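Local coordinates for protein beta-fructofuranosidase (Arthrobacter, PDB 3WPU) that belongs to the levansucrase/invertase family and is built around a five-bladed beta-propeller, at residues A[74-87]-A[422-434]. Residues are numbered along the deposited sequence; the frame is centred on the assembly and turned at random.
Sequences VWDTWPLTDEDANQ and SHYVMPGGLVQSF
A chi1 of 83° sets CG of Phe434 between its own N and C atoms and turns one ring face to Trp75, whose CB stands 3.4 Å from the Phe434 ring centroid, almost on the ring normal: a CH-pi contact. At chi1 61° the indole of Trp75 leads away from the hairpin, yet the edge of its five-membered ring is toward the Phe434 face, planes at 71°. Beside them Ser422 OG gives a short hydrogen bond of 2.6 Å to Asp76 OD1, met from above the carboxylate plane, while OD2 of Asp76 and NE1 of Trp75 hold a bound glycerol. Gln432, bent at chi2, turns its amide to Thr77: NE2 donates a nearly straight hydrogen bond to Thr77 O (2.8 Å), which lies in the plane of that amide but is met from above its own carbonyl plane. Arg339 also reaches Thr77 O. A water accepts from Thr77 N and lies within hydrogen-bonding distance of Gln432 OE1 and Ser422 O. Farther along, the side chains of Tyr424 and Pro79 approach from opposite directions, CE2 of Tyr424 3.7 Å from CD of Pro79. A second water links Tyr424 OH, Gln87 OE1 and Ala85 O; Gln87 OE1 lies at the Tyr424 ring edge, and Gln87 NE2 bonds weakly to Met426 SD but also to Pro485 O. The principle illustrated is that two sheets can pack through side chains and waters without backbone pairing. Strand 72-81, flanked by strands 93-102 and 159-169, runs along the hairpin, roughly parallel to strand 423-425 and antiparallel to strand 430-434, whose sheet continues through strand 454-458.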
ATOM      1  N   VAL A  74     -11.594  -1.416 -10.100  1.00 10.02           N
ATOM      2  CA  VAL A  74     -10.907  -0.665  -9.042  1.00  9.67           C
ATOM      3  C   VAL A  74      -9.848  -1.554  -8.440  1.00  9.82           C
ATOM      4  O   VAL A  74     -10.123  -2.711  -8.152  1.00 10.84           O
ATOM      5  CB  VAL A  74     -11.909  -0.303  -7.918  1.00  9.65           C
ATOM      6  CG1 VAL A  74     -11.195   0.455  -6.810  1.00  9.86           C
ATOM      7  CG2 VAL A  74     -13.076   0.508  -8.455  1.00 10.48           C
ATOM      8  N   TRP A  75      -8.654  -1.023  -8.152  1.00  9.49           N
ATOM      9  CA  TRP A  75      -7.692  -1.814  -7.377  1.00  9.44           C
ATOM     10  C   TRP A  75      -7.008  -0.951  -6.338  1.00  9.73           C
ATOM     11  O   TRP A  75      -7.716  -0.502  -5.408  1.00 10.14           O
ATOM     12  CB  TRP A  75      -6.768  -2.714  -8.220  1.00  9.60           C
ATOM     13  CG  TRP A  75      -5.789  -2.131  -9.286  1.00  9.47           C
ATOM     14  CD1 TRP A  75      -4.426  -2.297  -9.280  1.00  9.74           C
ATOM     15  CD2 TRP A  75      -6.081  -1.404 -10.504  1.00  9.68           C
ATOM     16  NE1 TRP A  75      -3.864  -1.733 -10.372  1.00  9.79           N
ATOM     17  CE2 TRP A  75      -4.845  -1.162 -11.143  1.00  9.70           C
ATOM     18  CE3 TRP A  75      -7.263  -0.947 -11.125  1.00  9.48           C
ATOM     19  CZ2 TRP A  75      -4.745  -0.461 -12.344  1.00  9.58           C
ATOM     20  CZ3 TRP A  75      -7.164  -0.251 -12.321  1.00  9.60           C
ATOM     21  CH2 TRP A  75      -5.914  -0.023 -12.929  1.00  9.87           C
ATOM     22  N   ASP A  76      -5.709  -0.719  -6.434  1.00  9.89           N
ATOM     23  CA  ASP A  76      -5.009  -0.035  -5.327  1.00  9.86           C
ATOM     24  C   ASP A  76      -5.766   1.224  -4.893  1.00  9.78           C
ATOM     25  O   ASP A  76      -6.082   2.072  -5.719  1.00  9.45           O
ATOM     26  CB  ASP A  76      -3.614   0.430  -5.690  1.00 10.14           C
ATOM     27  CG  ASP A  76      -2.723  -0.642  -6.262  1.00 11.25           C
ATOM     28  OD1 ASP A  76      -3.137  -1.781  -6.507  1.00 10.96           O
ATOM     29  OD2 ASP A  76      -1.556  -0.293  -6.493  1.00 12.65           O
ATOM     30  N   THR A  77      -6.027   1.338  -3.594  1.00  9.44           N
ATOM     31  CA  THR A  77      -6.823   2.408  -3.044  1.00  9.59           C
ATOM     32  C   THR A  77      -6.072   2.997  -1.853  1.00  9.51           C
ATOM     33  O   THR A  77      -5.391   2.273  -1.105  1.00  9.90           O
ATOM     34  CB  THR A  77      -8.205   1.894  -2.658  1.00 10.48           C
ATOM     35  OG1 THR A  77      -8.856   1.451  -3.876  1.00  9.86           O
ATOM     36  CG2 THR A  77      -9.029   2.939  -1.946  1.00 10.44           C
ATOM     37  N   TRP A  78      -6.232   4.297  -1.677  1.00 10.11           N
ATOM     38  CA  TRP A  78      -5.698   4.985  -0.494  1.00  9.98           C
ATOM     39  C   TRP A  78      -6.608   6.076   0.054  1.00 10.49           C
ATOM     40  O   TRP A  78      -7.331   6.753  -0.689  1.00 10.02           O
ATOM     41  CB  TRP A  78      -4.304   5.545  -0.738  1.00 10.27           C
ATOM     42  CG  TRP A  78      -4.144   6.485  -1.907  1.00 10.32           C
ATOM     43  CD1 TRP A  78      -4.129   7.848  -1.870  1.00 10.27           C
ATOM     44  CD2 TRP A  78      -3.912   6.117  -3.266  1.00 10.42           C
ATOM     45  NE1 TRP A  78      -3.899   8.358  -3.134  1.00 10.36           N
ATOM     46  CE2 TRP A  78      -3.787   7.306  -4.013  1.00 10.44           C
ATOM     47  CE3 TRP A  78      -3.841   4.883  -3.938  1.00 10.31           C
ATOM     48  CZ2 TRP A  78      -3.571   7.302  -5.401  1.00 10.82           C
ATOM     49  CZ3 TRP A  78      -3.606   4.883  -5.296  1.00 10.81           C
ATOM     50  CH2 TRP A  78      -3.514   6.090  -6.026  1.00 10.60           C
ATOM     51  N   PRO A  79      -6.542   6.278   1.387  1.00 10.64           N
ATOM     52  CA  PRO A  79      -7.323   7.328   2.042  1.00 11.09           C
ATOM     53  C   PRO A  79      -6.616   8.688   1.968  1.00 11.66           C
ATOM     54  O   PRO A  79      -5.508   8.782   1.481  1.00 11.23           O
ATOM     55  CB  PRO A  79      -7.373   6.842   3.499  1.00 11.04           C
ATOM     56  CG  PRO A  79      -6.062   6.173   3.684  1.00 11.21           C
ATOM     57  CD  PRO A  79      -5.761   5.497   2.359  1.00 11.08           C
ATOM     58  N   LEU A  80      -7.289   9.716   2.448  1.00 12.17           N
ATOM     59  CA  LEU A  80      -6.684  11.013   2.650  1.00 13.00           C
ATOM     60  C   LEU A  80      -6.033  10.996   4.033  1.00 12.09           C
ATOM     61  O   LEU A  80      -6.691  10.638   5.025  1.00 11.81           O
ATOM     62  CB  LEU A  80      -7.780  12.057   2.590  1.00 15.15           C
ATOM     63  CG  LEU A  80      -7.436  13.504   2.433  1.00 17.76           C
ATOM     64  CD1 LEU A  80      -6.375  13.677   1.345  1.00 19.03           C
ATOM     65  CD2 LEU A  80      -8.741  14.229   2.081  1.00 18.35           C
ATOM     66  N   THR A  81      -4.756  11.377   4.111  1.00 11.72           N
ATOM     67  CA  THR A  81      -4.003  11.233   5.336  1.00 11.60           C
ATOM     68  C   THR A  81      -3.310  12.500   5.754  1.00 11.28           C
ATOM     69  O   THR A  81      -3.129  13.406   4.959  1.00 11.02           O
ATOM     70  CB  THR A  81      -2.940  10.125   5.213  1.00 11.80           C
ATOM     71  OG1 THR A  81      -2.090  10.364   4.077  1.00 11.63           O
ATOM     72  CG2 THR A  81      -3.613   8.773   5.032  1.00 11.91           C
ATOM     73  N   ASP A  82      -2.918  12.516   7.016  1.00 11.21           N
ATOM     74  CA  ASP A  82      -1.975  13.523   7.508  1.00 11.51           C
ATOM     75  C   ASP A  82      -0.594  12.910   7.695  1.00 11.82           C
ATOM     76  O   ASP A  82      -0.317  11.806   7.240  1.00 11.71           O
ATOM     77  CB  ASP A  82      -2.534  14.192   8.769  1.00 11.91           C
ATOM     78  CG  ASP A  82      -2.656  13.244   9.949  1.00 11.96           C
ATOM     79  OD1 ASP A  82      -2.059  12.147   9.922  1.00 11.02           O
ATOM     80  OD2 ASP A  82      -3.342  13.608  10.950  1.00 13.00           O
ATOM     81  N   GLU A  83       0.301  13.632   8.363  1.00 12.37           N
ATOM     82  CA  GLU A  83       1.672  13.171   8.509  1.00 13.23           C
ATOM     83  C   GLU A  83       1.838  11.982   9.454  1.00 12.87           C
ATOM     84  O   GLU A  83       2.910  11.378   9.511  1.00 12.37           O
ATOM     85  CB  GLU A  83       2.561  14.328   8.969  1.00 15.07           C
ATOM     86  CG  GLU A  83       2.376  14.725  10.418  1.00 16.96           C
ATOM     87  CD  GLU A  83       1.230  15.694  10.677  1.00 20.01           C
ATOM     88  OE1 GLU A  83       0.335  15.867   9.818  1.00 21.19           O
ATOM     89  OE2 GLU A  83       1.229  16.290  11.776  1.00 22.52           O
ATOM     90  N   ASP A  84       0.771  11.665  10.198  1.00 12.50           N
ATOM     91  CA  ASP A  84       0.744  10.555  11.150  1.00 12.64           C
ATOM     92  C   ASP A  84      -0.078   9.397  10.613  1.00 11.96           C
ATOM     93  O   ASP A  84      -0.354   8.440  11.340  1.00 12.64           O
ATOM     94  CB  ASP A  84       0.084  10.980  12.445  1.00 13.92           C
ATOM     95  CG  ASP A  84       0.854  12.047  13.189  1.00 16.10           C
ATOM     96  OD1 ASP A  84       2.054  12.225  12.934  1.00 16.98           O
ATOM     97  OD2 ASP A  84       0.215  12.703  14.047  1.00 18.84           O
ATOM     98  N   ALA A  85      -0.486   9.534   9.358  1.00 10.82           N
ATOM     99  CA  ALA A  85      -1.317   8.526   8.637  1.00 10.70           C
ATOM    100  C   ALA A  85      -2.741   8.377   9.198  1.00 11.30           C
ATOM    101  O   ALA A  85      -3.478   7.436   8.855  1.00 11.03           O
ATOM    102  CB  ALA A  85      -0.590   7.182   8.537  1.00 10.85           C
ATOM    103  N   ASN A  86      -3.192   9.349   9.993  1.00 11.11           N
ATOM    104  CA  ASN A  86      -4.601   9.424  10.322  1.00 11.88           C
ATOM    105  C   ASN A  86      -5.371   9.623   9.031  1.00 11.63           C
ATOM    106  O   ASN A  86      -4.839  10.224   8.083  1.00 11.35           O
ATOM    107  CB  ASN A  86      -4.892  10.600  11.241  1.00 12.72           C
ATOM    108  CG  ASN A  86      -4.273  10.434  12.592  1.00 13.86           C
ATOM    109  OD1 ASN A  86      -4.465   9.416  13.237  1.00 14.98           O
ATOM    110  ND2 ASN A  86      -3.503  11.443  13.034  1.00 14.75           N
ATOM    111  N   GLN A  87      -6.585   9.078   8.995  1.00 11.54           N
ATOM    112  CA  GLN A  87      -7.434   9.085   7.817  1.00 11.63           C
ATOM    113  C   GLN A  87      -8.582  10.073   7.974  1.00 12.18           C
ATOM    114  O   GLN A  87      -9.228  10.135   9.029  1.00 11.71           O
ATOM    115  CB  GLN A  87      -7.927   7.661   7.518  1.00 11.55           C
ATOM    116  CG  GLN A  87      -6.737   6.721   7.350  1.00 11.66           C
ATOM    117  CD  GLN A  87      -7.040   5.290   6.973  1.00 11.31           C
ATOM    118  OE1 GLN A  87      -6.105   4.519   6.683  1.00 11.72           O
ATOM    119  NE2 GLN A  87      -8.304   4.924   6.937  1.00 11.50           N
ATOM    120  N   SER A 422      -2.621  -5.527  -2.893  1.00 11.44           N
ATOM    121  CA  SER A 422      -2.372  -4.111  -2.629  0.50 11.22           C
ATOM    122  C   SER A 422      -2.942  -3.660  -1.288  1.00 11.59           C
ATOM    123  O   SER A 422      -3.505  -2.556  -1.148  1.00 11.58           O
ATOM    124  CB  SER A 422      -2.867  -3.256  -3.791  0.50 11.06           C
ATOM    125  OG  SER A 422      -2.146  -3.609  -4.961  0.50 10.33           O
ATOM    126  N   HIS A 423      -2.733  -4.496  -0.284  1.00 10.94           N
ATOM    127  CA  HIS A 423      -3.233  -4.235   1.035  1.00 10.81           C
ATOM    128  C   HIS A 423      -2.633  -2.925   1.569  1.00 10.76           C
ATOM    129  O   HIS A 423      -1.532  -2.501   1.176  1.00 12.17           O
ATOM    130  CB  HIS A 423      -2.790  -5.314   2.003  1.00 10.95           C
ATOM    131  CG  HIS A 423      -3.195  -6.704   1.636  1.00 10.90           C
ATOM    132  ND1 HIS A 423      -2.796  -7.327   0.477  1.00 11.24           N
ATOM    133  CD2 HIS A 423      -3.917  -7.616   2.324  1.00 11.25           C
ATOM    134  CE1 HIS A 423      -3.264  -8.564   0.466  1.00 10.89           C
ATOM    135  NE2 HIS A 423      -3.949  -8.761   1.575  1.00 10.74           N
ATOM    136  N   TYR A 424      -3.375  -2.314   2.470  1.00  9.81           N
ATOM    137  CA  TYR A 424      -2.945  -1.070   3.095  1.00  9.67           C
ATOM    138  C   TYR A 424      -3.382  -1.113   4.541  1.00  9.76           C
ATOM    139  O   TYR A 424      -4.557  -1.332   4.834  1.00  9.74           O
ATOM    140  CB  TYR A 424      -3.580   0.112   2.349  1.00  9.43           C
ATOM    141  CG  TYR A 424      -3.213   1.433   2.974  1.00  9.56           C
ATOM    142  CD1 TYR A 424      -2.008   2.054   2.681  1.00  9.72           C
ATOM    143  CD2 TYR A 424      -4.064   2.030   3.880  1.00  9.49           C
ATOM    144  CE1 TYR A 424      -1.638   3.236   3.297  1.00  9.67           C
ATOM    145  CE2 TYR A 424      -3.717   3.230   4.494  1.00  9.59           C
ATOM    146  CZ  TYR A 424      -2.531   3.835   4.194  1.00  9.73           C
ATOM    147  OH  TYR A 424      -2.155   5.045   4.784  1.00  9.97           O
ATOM    148  N   VAL A 425      -2.418  -0.896   5.453  1.00  9.96           N
ATOM    149  CA  VAL A 425      -2.664  -0.968   6.890  1.00 10.20           C
ATOM    150  C   VAL A 425      -3.058   0.420   7.415  1.00 10.36           C
ATOM    151  O   VAL A 425      -2.321   1.391   7.246  1.00 10.61           O
ATOM    152  CB  VAL A 425      -1.417  -1.483   7.657  1.00 10.14           C
ATOM    153  CG1 VAL A 425      -1.773  -1.726   9.107  1.00 10.13           C
ATOM    154  CG2 VAL A 425      -0.881  -2.758   6.998  1.00 10.69           C
ATOM    155  N   MET A 426      -4.228   0.463   8.042  1.00 10.89           N
ATOM    156  CA  MET A 426      -4.881   1.664   8.514  1.00 11.13           C
ATOM    157  C   MET A 426      -4.761   1.729  10.024  1.00 11.39           C
ATOM    158  O   MET A 426      -4.403   0.745  10.677  1.00 11.03           O
ATOM    159  CB  MET A 426      -6.359   1.616   8.119  1.00 11.47           C
ATOM    160  CG  MET A 426      -6.528   1.407   6.635  1.00 11.17           C
ATOM    161  SD  MET A 426      -8.210   1.558   5.983  1.00 10.87           S
ATOM    162  CE  MET A 426      -8.983   0.128   6.752  1.00 11.68           C
ATOM    163  N   PRO A 427      -5.106   2.884  10.601  1.00 11.70           N
ATOM    164  CA  PRO A 427      -5.021   3.001  12.051  1.00 12.31           C
ATOM    165  C   PRO A 427      -5.806   1.907  12.788  1.00 12.20           C
ATOM    166  O   PRO A 427      -6.881   1.457  12.324  1.00 12.82           O
ATOM    167  CB  PRO A 427      -5.594   4.394  12.308  1.00 12.16           C
ATOM    168  CG  PRO A 427      -5.245   5.147  11.063  1.00 11.97           C
ATOM    169  CD  PRO A 427      -5.534   4.146   9.971  1.00 11.92           C
ATOM    170  N   GLY A 428      -5.210   1.429  13.882  1.00 13.04           N
ATOM    171  CA  GLY A 428      -5.777   0.346  14.672  1.00 12.86           C
ATOM    172  C   GLY A 428      -5.628  -1.035  14.057  1.00 13.16           C
ATOM    173  O   GLY A 428      -6.280  -1.980  14.488  1.00 13.36           O
ATOM    174  N   GLY A 429      -4.759  -1.157  13.061  1.00 12.15           N
ATOM    175  CA  GLY A 429      -4.470  -2.439  12.454  1.00 10.83           C
ATOM    176  C   GLY A 429      -5.536  -2.929  11.522  1.00 10.72           C
ATOM    177  O   GLY A 429      -5.504  -4.099  11.159  1.00 10.98           O
ATOM    178  N   LEU A 430      -6.431  -2.036  11.080  1.00 10.30           N
ATOM    179  CA  LEU A 430      -7.393  -2.432  10.038  1.00 10.53           C
ATOM    180  C   LEU A 430      -6.681  -2.501   8.676  1.00 10.46           C
ATOM    181  O   LEU A 430      -5.782  -1.735   8.378  1.00 11.37           O
ATOM    182  CB  LEU A 430      -8.583  -1.491   9.985  1.00 10.75           C
ATOM    183  CG  LEU A 430      -9.453  -1.366  11.239  1.00 11.10           C
ATOM    184  CD1 LEU A 430     -10.682  -0.504  10.939  1.00 11.65           C
ATOM    185  CD2 LEU A 430      -9.886  -2.740  11.767  1.00 11.15           C
ATOM    186  N   VAL A 431      -7.063  -3.457   7.849  1.00  9.66           N
ATOM    187  CA  VAL A 431      -6.359  -3.673   6.605  1.00  9.55           C
ATOM    188  C   VAL A 431      -7.375  -3.729   5.480  1.00  9.62           C
ATOM    189  O   VAL A 431      -8.294  -4.571   5.488  1.00 10.20           O
ATOM    190  CB  VAL A 431      -5.510  -4.963   6.615  1.00  9.75           C
ATOM    191  CG1 VAL A 431      -4.780  -5.097   5.282  1.00 10.03           C
ATOM    192  CG2 VAL A 431      -4.528  -4.971   7.803  1.00  9.96           C
ATOM    193  N   GLN A 432      -7.233  -2.810   4.525  1.00  9.37           N
ATOM    194  CA  GLN A 432      -8.087  -2.801   3.326  1.00  9.57           C
ATOM    195  C   GLN A 432      -7.276  -3.341   2.156  1.00  9.42           C
ATOM    196  O   GLN A 432      -6.070  -3.242   2.139  1.00  9.55           O
ATOM    197  CB  GLN A 432      -8.614  -1.398   3.024  1.00  9.84           C
ATOM    198  CG  GLN A 432      -7.563  -0.298   2.839  1.00  9.62           C
ATOM    199  CD  GLN A 432      -7.234   0.032   1.403  1.00 10.08           C
ATOM    200  OE1 GLN A 432      -7.551  -0.731   0.462  1.00  9.69           O
ATOM    201  NE2 GLN A 432      -6.593   1.170   1.210  1.00 10.18           N
ATOM    202  N   SER A 433      -7.956  -3.968   1.190  1.00  9.12           N
ATOM    203  CA  SER A 433      -7.282  -4.601   0.057  1.00  9.36           C
ATOM    204  C   SER A 433      -8.304  -4.733  -1.073  1.00  9.12           C
ATOM    205  O   SER A 433      -9.485  -4.581  -0.801  1.00 10.16           O
ATOM    206  CB  SER A 433      -6.787  -6.000   0.456  1.00  9.51           C
ATOM    207  OG  SER A 433      -7.837  -6.860   0.875  1.00  9.77           O
ATOM    208  N   PHE A 434      -7.843  -4.998  -2.294  1.00  8.88           N
ATOM    209  CA  PHE A 434      -8.769  -5.249  -3.407  1.00  8.40           C
ATOM    210  C   PHE A 434      -8.746  -6.705  -3.754  1.00  8.61           C
ATOM    211  O   PHE A 434      -7.751  -7.403  -3.606  1.00  8.76           O
ATOM    212  CB  PHE A 434      -8.442  -4.368  -4.629  1.00  8.57           C
ATOM    213  CG  PHE A 434      -7.349  -4.914  -5.519  1.00  8.48           C
ATOM    214  CD1 PHE A 434      -7.618  -5.814  -6.535  1.00  8.55           C
ATOM    215  CD2 PHE A 434      -6.023  -4.569  -5.317  1.00  8.75           C
ATOM    216  CE1 PHE A 434      -6.601  -6.318  -7.341  1.00  8.66           C
ATOM    217  CE2 PHE A 434      -5.000  -5.067  -6.108  1.00  8.87           C
ATOM    218  CZ  PHE A 434      -5.281  -5.969  -7.115  1.00  8.96           C
TER
HETATM  219  O   HOH W   1      -5.775  -0.952  -1.720  1.00 12.03           O
HETATM  220  O   HOH W   2      -3.560   5.505   7.040  1.00 10.45           O